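Local coordinates for protein phosphatase 2C (Toxoplasma gondii, PDB 3D8K), which belongs to the PP2C family of metal-dependent phosphatases and probably removes phosphate from phosphoserine and phosphothreonine of proteins, with manganese as cofactor, at residues G222-T227 with D246-V251; A121-R126 with T256-P261. All coordinates share one frame; numbering follows the deposited sequence.

Interaction 1: G222-T227 with D246-V251; sequences GVVPMT and DLVSAV
The long loop between strands 217-220 and 253-259 of the PP2C fold folds back on itself here, bringing Thr227 against Val248 with their CA atoms 5.3 Å apart. Neither segment is helix or strand, and what joins them is largely one backbone carbonyl. Thr227 O takes a weak, bent bond from Ser249 N (3.4 Å, 130° at the hydrogen) and, at 3.5 Å, a CA-H...O contact from Val248 CA. The guanidinium of Arg203, on helix 198-206, bridges both segments: its NH2 bonds to the same Thr227 O and its NH1 to Leu247 O, so a single arginine ties the two to that helix. The helix also takes the Thr227 hydroxyl, since OG1 is bonded to Glu200 OE1.

The apolar part is small and buried. Val224 is the second residue of a classic beta bulge, which it forms with Val223 opposite Leu220, and it reaches tip to tip toward Val248. In each valine the touching methyl is CG2, the one on the N side of the residue, opposite its carbonyl carbon; Val224 CG2 and Val248 CG2 stand 4.1 Å apart, while CG1 of Val248 lies over by Thr227 O. Leu220 packs on Val248 as well. Just downstream the chain closes an ST turn, in which Ser249 OG accepts from Val251 N at 3.0 Å.

Interaction 2: A121-R126 with T256-P261; sequences ARVVGR and TFFAYP
Arg126 follows the end of strand 120-124 and comes up to edge strand 253-259 with its CA 5.7 Å from that of Phe257, and its carbonyl O receives a weak bond from Phe258 N (3.4 Å, 156° at the hydrogen). Phe257 CA adds a CA-H...O contact to the same oxygen.

The Arg126 side chain, bent at chi2 (57°), then crosses Phe258 at about a right angle. Its CD lies 3.7 Å from Phe258 CZ and NE stands over one face of the ring, but the guanidinium is too far along for more than a weak cation-pi attraction. Farther out, NH2 comes obliquely to within 3.2 Å of Tyr260 CD2, the two planes 46° apart. That nitrogen is held by a salt bridge to Asp263 and a hydrogen bond to Ser182, while Tyr260 OH bonds to Asp158. Val123 CG1 meets the Phe258 ring at its edge, 4.0 Å from CE1.

Phe155 also meets Phe258 edge-to-face, and Ile128 of strand 127-129 packs on it. The contact thus joins the three-stranded sheet of 127-129, 120-124 and 150-154 to the outermost strand of the six-stranded sheet, beside strand 165-173.

Overall arrangement
Centres of the two contacts lie 30 Å apart and their nearest atoms about 14 Å, so they do not touch. Strand 253-259 relates them: residues 246-251 of interaction 1 lead into it, and 256-261 of interaction 2 run along it and off its end. Along the chain the order is 121-126, 222-227, 246-251, 256-261, which places both halves of interaction 1 between those of interaction 2. Interaction 1 closes one loop on itself beside helix 198-206, ahead of this edge strand of the six-stranded sheet; interaction 2 joins the small three-stranded sheet to the strand's far part. All four segments fall within the PPM-type phosphatase region.

Interaction 1: G222-T227 with D246-V251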
loop_
_atom_site.group_PDB
_atom_site.type_symbol
_atom_site.label_atom_id
_atom_site.label_comp_id
_atom_site.label_asym_id
_atom_site.label_seq_id
_atom_site.Cartn_x
_atom_site.Cartn_y
_atom_site.Cartn_z
ATOM N N GLY C 222 -28.643 -16.309 -43.927
ATOM C CA GLY C 222 -28.030 -17.494 -44.473
ATOM C C GLY C 222 -26.622 -17.667 -43.949
ATOM O O GLY C 222 -25.846 -18.418 -44.532
ATOM N N VAL C 223 -26.255 -16.960 -42.883
ATOM C CA VAL C 223 -24.925 -17.169 -42.340
ATOM C C VAL C 223 -24.876 -17.174 -40.797
ATOM O O VAL C 223 -24.209 -18.004 -40.195
ATOM C CB VAL C 223 -23.874 -16.135 -42.939
ATOM C CG1 VAL C 223 -24.387 -15.536 -44.239
ATOM C CG2 VAL C 223 -23.527 -15.054 -41.942
ATOM N N VAL C 224 -25.639 -16.302 -40.156
ATOM C CA VAL C 224 -25.607 -16.206 -38.706
ATOM C C VAL C 224 -26.479 -17.171 -37.897
ATOM O O VAL C 224 -27.672 -17.330 -38.144
ATOM C CB VAL C 224 -25.922 -14.780 -38.290
ATOM C CG1 VAL C 224 -25.317 -14.504 -36.943
ATOM C CG2 VAL C 224 -25.357 -13.816 -39.318
ATOM N N PRO C 225 -25.881 -17.816 -36.889
ATOM C CA PRO C 225 -26.578 -18.774 -36.024
ATOM C C PRO C 225 -27.451 -18.126 -34.956
ATOM O O PRO C 225 -28.244 -18.807 -34.313
ATOM C CB PRO C 225 -25.438 -19.576 -35.397
ATOM C CG PRO C 225 -24.256 -19.308 -36.313
ATOM C CD PRO C 225 -24.430 -17.879 -36.665
HETATM N N MSE C 226 -27.307 -16.817 -34.767
HETATM C CA MSE C 226 -28.087 -16.094 -33.761
HETATM C C MSE C 226 -28.548 -14.708 -34.246
HETATM O O MSE C 226 -28.188 -14.283 -35.339
HETATM C CB MSE C 226 -27.259 -15.971 -32.484
HETATM C CG MSE C 226 -25.899 -15.400 -32.738
HETATM SE SE MSE C 226 -24.687 -15.661 -31.214
HETATM C CE MSE C 226 -24.274 -17.543 -31.654
ATOM N N THR C 227 -29.348 -14.007 -33.445
ATOM C CA THR C 227 -29.848 -12.705 -33.868
ATOM C C THR C 227 -29.067 -11.548 -33.242
ATOM O O THR C 227 -29.251 -10.381 -33.596
ATOM C CB THR C 227 -31.351 -12.581 -33.546
ATOM O OG1 THR C 227 -31.550 -12.754 -32.145
ATOM C CG2 THR C 227 -32.152 -13.654 -34.285
ATOM N N ASP C 246 -29.664 -2.316 -37.628
ATOM C CA ASP C 246 -28.787 -3.453 -37.389
ATOM C C ASP C 246 -29.613 -4.723 -37.442
ATOM O O ASP C 246 -30.496 -4.916 -36.620
ATOM C CB ASP C 246 -28.125 -3.348 -36.014
ATOM C CG ASP C 246 -26.929 -2.405 -36.009
ATOM O OD1 ASP C 246 -26.338 -2.182 -34.927
ATOM O OD2 ASP C 246 -26.578 -1.895 -37.091
ATOM N N LEU C 247 -29.357 -5.582 -38.420
ATOM C CA LEU C 247 -30.105 -6.826 -38.487
ATOM C C LEU C 247 -29.583 -7.655 -37.312
ATOM O O LEU C 247 -30.354 -8.175 -36.519
ATOM C CB LEU C 247 -29.872 -7.534 -39.823
ATOM C CG LEU C 247 -30.303 -6.757 -41.080
ATOM C CD1 LEU C 247 -30.065 -7.609 -42.313
ATOM C CD2 LEU C 247 -31.774 -6.365 -40.995
ATOM N N VAL C 248 -28.265 -7.760 -37.202
ATOM C CA VAL C 248 -27.661 -8.474 -36.087
ATOM C C VAL C 248 -27.228 -7.423 -35.066
ATOM O O VAL C 248 -26.176 -6.810 -35.200
ATOM C CB VAL C 248 -26.412 -9.277 -36.511
ATOM C CG1 VAL C 248 -25.681 -9.777 -35.265
ATOM C CG2 VAL C 248 -26.811 -10.445 -37.403
ATOM N N SER C 249 -28.045 -7.216 -34.045
ATOM C CA SER C 249 -27.742 -6.223 -33.026
ATOM C C SER C 249 -26.554 -6.611 -32.135
ATOM O O SER C 249 -26.214 -7.790 -31.991
ATOM C CB SER C 249 -28.986 -5.996 -32.162
ATOM O OG SER C 249 -28.761 -4.999 -31.182
ATOM N N ALA C 250 -25.909 -5.603 -31.561
ATOM C CA ALA C 250 -24.801 -5.822 -30.634
ATOM C C ALA C 250 -25.208 -5.105 -29.337
ATOM O O ALA C 250 -24.391 -4.825 -28.463
ATOM C CB ALA C 250 -23.507 -5.254 -31.187
ATOM N N VAL C 251 -26.494 -4.792 -29.252
ATOM C CA VAL C 251 -27.058 -4.158 -28.073
ATOM C C VAL C 251 -27.520 -5.319 -27.195
ATOM O O VAL C 251 -28.485 -6.027 -27.529
ATOM C CB VAL C 251 -28.280 -3.298 -28.412
ATOM C CG1 VAL C 251 -28.685 -2.504 -27.190
ATOM C CG2 VAL C 251 -27.978 -2.403 -29.589
#

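Interaction 2: A121-R126 with T256-P261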
loop_
_atom_site.group_PDB
_atom_site.type_symbol
_atom_site.label_atom_id
_atom_site.label_comp_id
_atom_site.label_asym_id
_atom_site.label_seq_id
_atom_site.Cartn_x
_atom_site.Cartn_y
_atom_site.Cartn_z
ATOM N N ALA C 121 -35.754 -2.483 -3.497
ATOM C CA ALA C 121 -35.972 -2.420 -4.931
ATOM C C ALA C 121 -37.355 -2.948 -5.296
ATOM O O ALA C 121 -37.967 -3.686 -4.532
ATOM C CB ALA C 121 -34.901 -3.235 -5.645
ATOM N N ARG C 122 -37.861 -2.556 -6.459
ATOM C CA ARG C 122 -39.154 -3.048 -6.890
ATOM C C ARG C 122 -38.759 -4.331 -7.577
ATOM O O ARG C 122 -37.898 -4.329 -8.442
ATOM C CB ARG C 122 -39.815 -2.050 -7.833
ATOM C CG ARG C 122 -39.952 -0.682 -7.185
ATOM C CD ARG C 122 -40.724 0.295 -8.042
ATOM N NE ARG C 122 -40.087 1.609 -8.074
ATOM C CZ ARG C 122 -38.956 1.880 -8.723
ATOM N NH1 ARG C 122 -38.322 0.927 -9.405
ATOM N NH2 ARG C 122 -38.460 3.113 -8.697
ATOM N N VAL C 123 -39.379 -5.431 -7.172
ATOM C CA VAL C 123 -39.008 -6.734 -7.699
ATOM C C VAL C 123 -40.107 -7.670 -8.177
ATOM O O VAL C 123 -41.186 -7.750 -7.588
ATOM C CB VAL C 123 -38.185 -7.512 -6.639
ATOM C CG1 VAL C 123 -37.741 -8.856 -7.191
ATOM C CG2 VAL C 123 -36.999 -6.684 -6.200
ATOM N N VAL C 124 -39.786 -8.396 -9.244
ATOM C CA VAL C 124 -40.660 -9.399 -9.821
ATOM C C VAL C 124 -39.980 -10.729 -9.531
ATOM O O VAL C 124 -39.059 -11.144 -10.254
ATOM C CB VAL C 124 -40.791 -9.285 -11.356
ATOM C CG1 VAL C 124 -41.697 -10.394 -11.875
ATOM C CG2 VAL C 124 -41.346 -7.942 -11.736
ATOM N N GLY C 125 -40.441 -11.380 -8.469
ATOM C CA GLY C 125 -39.899 -12.668 -8.083
ATOM C C GLY C 125 -38.439 -12.873 -8.422
ATOM O O GLY C 125 -38.108 -13.614 -9.361
ATOM N N ARG C 126 -37.575 -12.202 -7.668
ATOM C CA ARG C 126 -36.121 -12.304 -7.828
ATOM C C ARG C 126 -35.488 -11.317 -8.798
ATOM O O ARG C 126 -34.360 -10.895 -8.592
ATOM C CB ARG C 126 -35.706 -13.734 -8.214
ATOM C CG ARG C 126 -34.649 -14.366 -7.311
ATOM C CD ARG C 126 -35.091 -14.403 -5.861
ATOM N NE ARG C 126 -34.067 -14.974 -4.989
ATOM C CZ ARG C 126 -34.005 -16.255 -4.643
ATOM N NH1 ARG C 126 -34.913 -17.108 -5.089
ATOM N NH2 ARG C 126 -33.034 -16.683 -3.856
ATOM N N THR C 256 -31.203 -7.680 -14.183
ATOM C CA THR C 256 -30.650 -7.585 -12.832
ATOM C C THR C 256 -31.461 -8.444 -11.866
ATOM O O THR C 256 -32.686 -8.465 -11.933
ATOM C CB THR C 256 -30.655 -6.141 -12.319
ATOM O OG1 THR C 256 -30.080 -5.280 -13.304
ATOM C CG2 THR C 256 -29.834 -6.032 -11.048
ATOM N N PHE C 257 -30.768 -9.158 -10.981
ATOM C CA PHE C 257 -31.392 -10.038 -9.992
ATOM C C PHE C 257 -30.574 -10.019 -8.700
ATOM O O PHE C 257 -29.407 -9.647 -8.701
ATOM C CB PHE C 257 -31.390 -11.499 -10.455
ATOM C CG PHE C 257 -32.183 -11.778 -11.706
ATOM C CD1 PHE C 257 -31.805 -11.241 -12.936
ATOM C CD2 PHE C 257 -33.271 -12.655 -11.666
ATOM C CE1 PHE C 257 -32.486 -11.571 -14.096
ATOM C CE2 PHE C 257 -33.954 -12.989 -12.828
ATOM C CZ PHE C 257 -33.560 -12.446 -14.044
ATOM N N PHE C 258 -31.181 -10.432 -7.596
ATOM C CA PHE C 258 -30.442 -10.517 -6.344
ATOM C C PHE C 258 -30.459 -11.986 -5.963
ATOM O O PHE C 258 -31.357 -12.720 -6.357
ATOM C CB PHE C 258 -31.085 -9.687 -5.237
ATOM C CG PHE C 258 -32.406 -10.197 -4.795
ATOM C CD1 PHE C 258 -33.517 -10.092 -5.616
ATOM C CD2 PHE C 258 -32.542 -10.800 -3.557
ATOM C CE1 PHE C 258 -34.748 -10.584 -5.213
ATOM C CE2 PHE C 258 -33.770 -11.301 -3.139
ATOM C CZ PHE C 258 -34.881 -11.190 -3.973
ATOM N N ALA C 259 -29.452 -12.418 -5.221
ATOM C CA ALA C 259 -29.356 -13.802 -4.800
ATOM C C ALA C 259 -28.932 -13.813 -3.364
ATOM O O ALA C 259 -28.132 -12.989 -2.938
ATOM C CB ALA C 259 -28.339 -14.534 -5.621
ATOM N N TYR C 260 -29.470 -14.765 -2.618
ATOM C CA TYR C 260 -29.158 -14.894 -1.209
ATOM C C TYR C 260 -27.884 -15.705 -1.082
ATOM O O TYR C 260 -27.541 -16.452 -1.995
ATOM C CB TYR C 260 -30.315 -15.611 -0.505
ATOM C CG TYR C 260 -31.612 -14.821 -0.421
ATOM C CD1 TYR C 260 -31.674 -13.631 0.293
ATOM C CD2 TYR C 260 -32.793 -15.294 -1.013
ATOM C CE1 TYR C 260 -32.870 -12.924 0.423
ATOM C CE2 TYR C 260 -34.000 -14.599 -0.888
ATOM C CZ TYR C 260 -34.034 -13.409 -0.163
ATOM O OH TYR C 260 -35.227 -12.703 0.004
ATOM N N PRO C 261 -27.133 -15.538 0.023
ATOM C CA PRO C 261 -25.903 -16.320 0.189
ATOM C C PRO C 261 -26.340 -17.781 0.217
ATOM O O PRO C 261 -27.391 -18.108 0.772
ATOM C CB PRO C 261 -25.372 -15.843 1.527
ATOM C CG PRO C 261 -25.760 -14.426 1.535
ATOM C CD PRO C 261 -27.183 -14.448 1.009
#